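Local coordinates for protein alpha-galactosidase (Thermus thermophilus, PDB 6LCJ) that probably hydrolyses terminal alpha-galactosyl residues of galactosides, as a hexameric member of glycoside hydrolase family 36, at residues Tyr170-Val181 with Val192-Gln200. Numbering follows the deposited sequence.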
# COMPACT_ATOMS: atom_id res chain seq x y z
N TYR E 170 -39.75 12.25 20.88
CA TYR E 170 -38.30 12.08 20.98
C TYR E 170 -37.80 13.00 22.10
O TYR E 170 -38.42 13.00 23.18
CB TYR E 170 -37.67 12.28 19.61
CG TYR E 170 -38.01 11.11 18.71
CD1 TYR E 170 -37.21 9.97 18.69
CD2 TYR E 170 -39.18 11.10 17.95
CE1 TYR E 170 -37.53 8.88 17.91
CE2 TYR E 170 -39.52 9.99 17.15
CZ TYR E 170 -38.68 8.89 17.14
OH TYR E 170 -38.95 7.77 16.38
N THR E 171 -36.73 13.79 21.90
CA THR E 171 -36.19 14.60 22.99
C THR E 171 -36.97 15.90 23.21
O THR E 171 -36.67 16.61 24.18
CB THR E 171 -34.71 14.96 22.75
OG1 THR E 171 -34.56 15.52 21.44
CG2 THR E 171 -33.80 13.74 22.87
N ARG E 172 -37.93 16.24 22.35
CA ARG E 172 -38.72 17.47 22.49
C ARG E 172 -39.84 17.28 23.50
O ARG E 172 -41.02 17.39 23.18
CB ARG E 172 -39.29 17.90 21.15
CG ARG E 172 -38.43 17.61 19.95
CD ARG E 172 -37.24 18.53 19.91
NE ARG E 172 -37.67 19.91 19.67
CZ ARG E 172 -37.80 20.47 18.47
NH1 ARG E 172 -37.53 19.78 17.37
NH2 ARG E 172 -38.21 21.73 18.37
N ILE E 173 -39.48 16.99 24.74
CA ILE E 173 -40.47 16.82 25.80
C ILE E 173 -40.32 17.94 26.80
O ILE E 173 -39.26 18.57 26.93
CB ILE E 173 -40.38 15.45 26.51
CG1 ILE E 173 -38.93 15.12 26.88
CG2 ILE E 173 -41.02 14.36 25.65
CD1 ILE E 173 -38.82 14.02 27.92
N GLY E 174 -41.41 18.20 27.51
CA GLY E 174 -41.44 19.28 28.48
C GLY E 174 -42.54 18.98 29.47
O GLY E 174 -43.46 18.19 29.20
N GLU E 175 -42.42 19.59 30.65
CA GLU E 175 -43.37 19.34 31.72
C GLU E 175 -44.79 19.70 31.29
O GLU E 175 -45.73 18.90 31.49
CB GLU E 175 -42.91 20.12 32.95
CG GLU E 175 -43.95 20.60 33.94
CD GLU E 175 -43.39 21.71 34.83
OE1 GLU E 175 -42.41 21.46 35.57
OE2 GLU E 175 -43.91 22.85 34.77
N ASP E 176 -44.97 20.85 30.65
CA ASP E 176 -46.30 21.28 30.22
C ASP E 176 -46.90 20.33 29.20
O ASP E 176 -48.04 19.88 29.34
CB ASP E 176 -46.24 22.71 29.65
CG ASP E 176 -46.34 23.79 30.74
OD1 ASP E 176 -46.50 23.47 31.95
OD2 ASP E 176 -46.25 24.99 30.37
N LEU E 177 -46.13 20.01 28.15
CA LEU E 177 -46.62 19.15 27.08
C LEU E 177 -47.03 17.77 27.60
O LEU E 177 -48.07 17.23 27.19
CB LEU E 177 -45.54 19.02 26.01
CG LEU E 177 -45.52 17.81 25.07
CD1 LEU E 177 -46.64 17.92 24.07
CD2 LEU E 177 -44.20 17.78 24.35
N LEU E 178 -46.24 17.19 28.51
CA LEU E 178 -46.56 15.86 29.02
C LEU E 178 -47.74 15.89 29.98
O LEU E 178 -48.44 14.87 30.13
CB LEU E 178 -45.33 15.23 29.69
CG LEU E 178 -44.17 14.89 28.74
CD1 LEU E 178 -42.99 14.25 29.48
CD2 LEU E 178 -44.62 13.98 27.58
N LEU E 179 -47.98 17.02 30.65
CA LEU E 179 -49.17 17.12 31.50
C LEU E 179 -50.44 17.12 30.65
O LEU E 179 -51.45 16.52 31.04
CB LEU E 179 -49.09 18.37 32.38
CG LEU E 179 -48.21 18.20 33.63
CD1 LEU E 179 -47.95 19.52 34.33
CD2 LEU E 179 -48.79 17.18 34.59
N ARG E 180 -50.41 17.75 29.48
CA ARG E 180 -51.58 17.68 28.61
C ARG E 180 -51.76 16.28 28.04
O ARG E 180 -52.88 15.76 27.98
CB ARG E 180 -51.47 18.71 27.49
CG ARG E 180 -51.41 20.14 28.02
CD ARG E 180 -51.69 21.16 26.94
NE ARG E 180 -50.60 21.18 25.97
CZ ARG E 180 -49.39 21.68 26.21
NH1 ARG E 180 -49.12 22.22 27.40
NH2 ARG E 180 -48.46 21.65 25.27
N VAL E 181 -50.67 15.66 27.61
CA VAL E 181 -50.75 14.32 27.07
C VAL E 181 -51.22 13.35 28.15
O VAL E 181 -52.03 12.45 27.88
CB VAL E 181 -49.38 13.91 26.48
CG1 VAL E 181 -49.35 12.46 26.12
CG2 VAL E 181 -49.09 14.77 25.26
N VAL E 192 -48.83 2.51 33.08
CA VAL E 192 -47.60 3.25 33.30
C VAL E 192 -47.54 4.41 32.31
O VAL E 192 -47.84 4.23 31.12
CB VAL E 192 -46.35 2.35 33.13
CG1 VAL E 192 -45.08 3.10 33.53
CG2 VAL E 192 -46.48 1.06 33.90
N PHE E 193 -47.16 5.59 32.79
CA PHE E 193 -46.88 6.75 31.95
C PHE E 193 -45.39 7.02 32.08
O PHE E 193 -44.93 7.46 33.14
CB PHE E 193 -47.71 7.95 32.39
CG PHE E 193 -47.60 9.13 31.48
CD1 PHE E 193 -46.55 10.02 31.59
CD2 PHE E 193 -48.56 9.35 30.50
CE1 PHE E 193 -46.45 11.12 30.75
CE2 PHE E 193 -48.47 10.46 29.65
CZ PHE E 193 -47.41 11.35 29.78
N GLN E 194 -44.62 6.76 31.02
CA GLN E 194 -43.17 6.71 31.11
C GLN E 194 -42.53 7.86 30.34
O GLN E 194 -42.73 7.99 29.13
CB GLN E 194 -42.62 5.38 30.61
CG GLN E 194 -41.12 5.20 30.86
CD GLN E 194 -40.37 4.95 29.57
OE1 GLN E 194 -40.68 4.01 28.83
NE2 GLN E 194 -39.39 5.82 29.27
N ILE E 195 -41.77 8.70 31.05
CA ILE E 195 -41.01 9.81 30.47
C ILE E 195 -39.68 9.27 29.98
O ILE E 195 -38.92 8.66 30.74
CB ILE E 195 -40.80 10.93 31.49
CG1 ILE E 195 -42.14 11.52 31.90
CG2 ILE E 195 -39.93 12.04 30.93
CD1 ILE E 195 -42.17 11.85 33.32
N ASP E 196 -39.37 9.52 28.71
CA ASP E 196 -38.17 8.95 28.13
C ASP E 196 -37.06 10.00 28.05
O ASP E 196 -37.04 10.97 28.82
CB ASP E 196 -38.50 8.35 26.76
CG ASP E 196 -37.58 7.19 26.39
OD1 ASP E 196 -36.57 7.43 25.67
OD2 ASP E 196 -37.89 6.04 26.80
N ASP E 197 -36.14 9.81 27.11
CA ASP E 197 -35.02 10.72 26.92
C ASP E 197 -35.54 12.12 26.63
O ASP E 197 -36.50 12.30 25.87
CB ASP E 197 -34.17 10.18 25.77
CG ASP E 197 -32.91 10.98 25.51
OD1 ASP E 197 -32.49 11.81 26.35
OD2 ASP E 197 -32.30 10.74 24.44
N GLY E 198 -34.93 13.12 27.28
CA GLY E 198 -35.30 14.50 27.08
C GLY E 198 -35.60 15.30 28.33
O GLY E 198 -35.75 16.53 28.27
N TRP E 199 -35.73 14.64 29.48
CA TRP E 199 -35.99 15.35 30.72
C TRP E 199 -34.73 15.81 31.44
O TRP E 199 -34.81 16.74 32.25
CB TRP E 199 -36.80 14.47 31.68
CG TRP E 199 -36.05 13.26 32.15
CD1 TRP E 199 -36.00 12.04 31.55
CD2 TRP E 199 -35.23 13.17 33.33
NE1 TRP E 199 -35.20 11.18 32.27
CE2 TRP E 199 -34.72 11.85 33.37
CE3 TRP E 199 -34.87 14.07 34.34
CZ2 TRP E 199 -33.87 11.41 34.39
CZ3 TRP E 199 -34.04 13.62 35.35
CH2 TRP E 199 -33.55 12.30 35.37
N GLN E 200 -33.57 15.22 31.14
CA GLN E 200 -32.34 15.42 31.89
C GLN E 200 -31.52 16.59 31.35
O GLN E 200 -31.70 17.04 30.22
CB GLN E 200 -31.50 14.13 31.87
CG GLN E 200 -30.82 13.83 30.54
CD GLN E 200 -31.77 13.30 29.45
OE1 GLN E 200 -32.99 13.22 29.64
NE2 GLN E 200 -31.21 12.92 28.32
O HOH W 1 -39.00 11.34 25.05
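In the TIM barrel of this Melibiase-family enzyme, the beta-alpha-beta crossover from strand 161-164 to strand 192-195 packs the start of helix 175-185 against the second strand, and the loops beyond that strand and before the helix meet. Ile173 packs into the junction: its CD1 lies 3.5 Å from Gly198 C and 3.8 Å from Ile195 CG2. With CG1 between the backbone N and carbonyl carbon (chi1 47°), the ethyl arm extends along the Gly198 backbone, where a CB would collide with it. Further along the helix, Leu178 CD1 rests 3.7 Å from Ile195 CG1, while Val181 CG1 meets the Phe193 ring at its edge, 4.2 Å from CE2. No direct hydrogen bond joins the segments; instead a water donates to both Tyr170 O (2.6 Å) and Asp197 O (2.8 Å). Thr171 CG2 lies alongside Asp197, 3.7 Å from OD2, which accepts from Trp268 NE1; OD1 takes a nearly straight bond from Gln200 NE2 (2.6 Å, 170°). An alanine replacing Asp197 would probably leave Gln200 NE2 and Trp268 NE1 without the carboxylate that accepts from both. Strands 161-164 and 229-234 flank strand 192-195, Phe193 stacks on Trp163, and Thr171 and Asp197 touch Trp166 of helix 166-169.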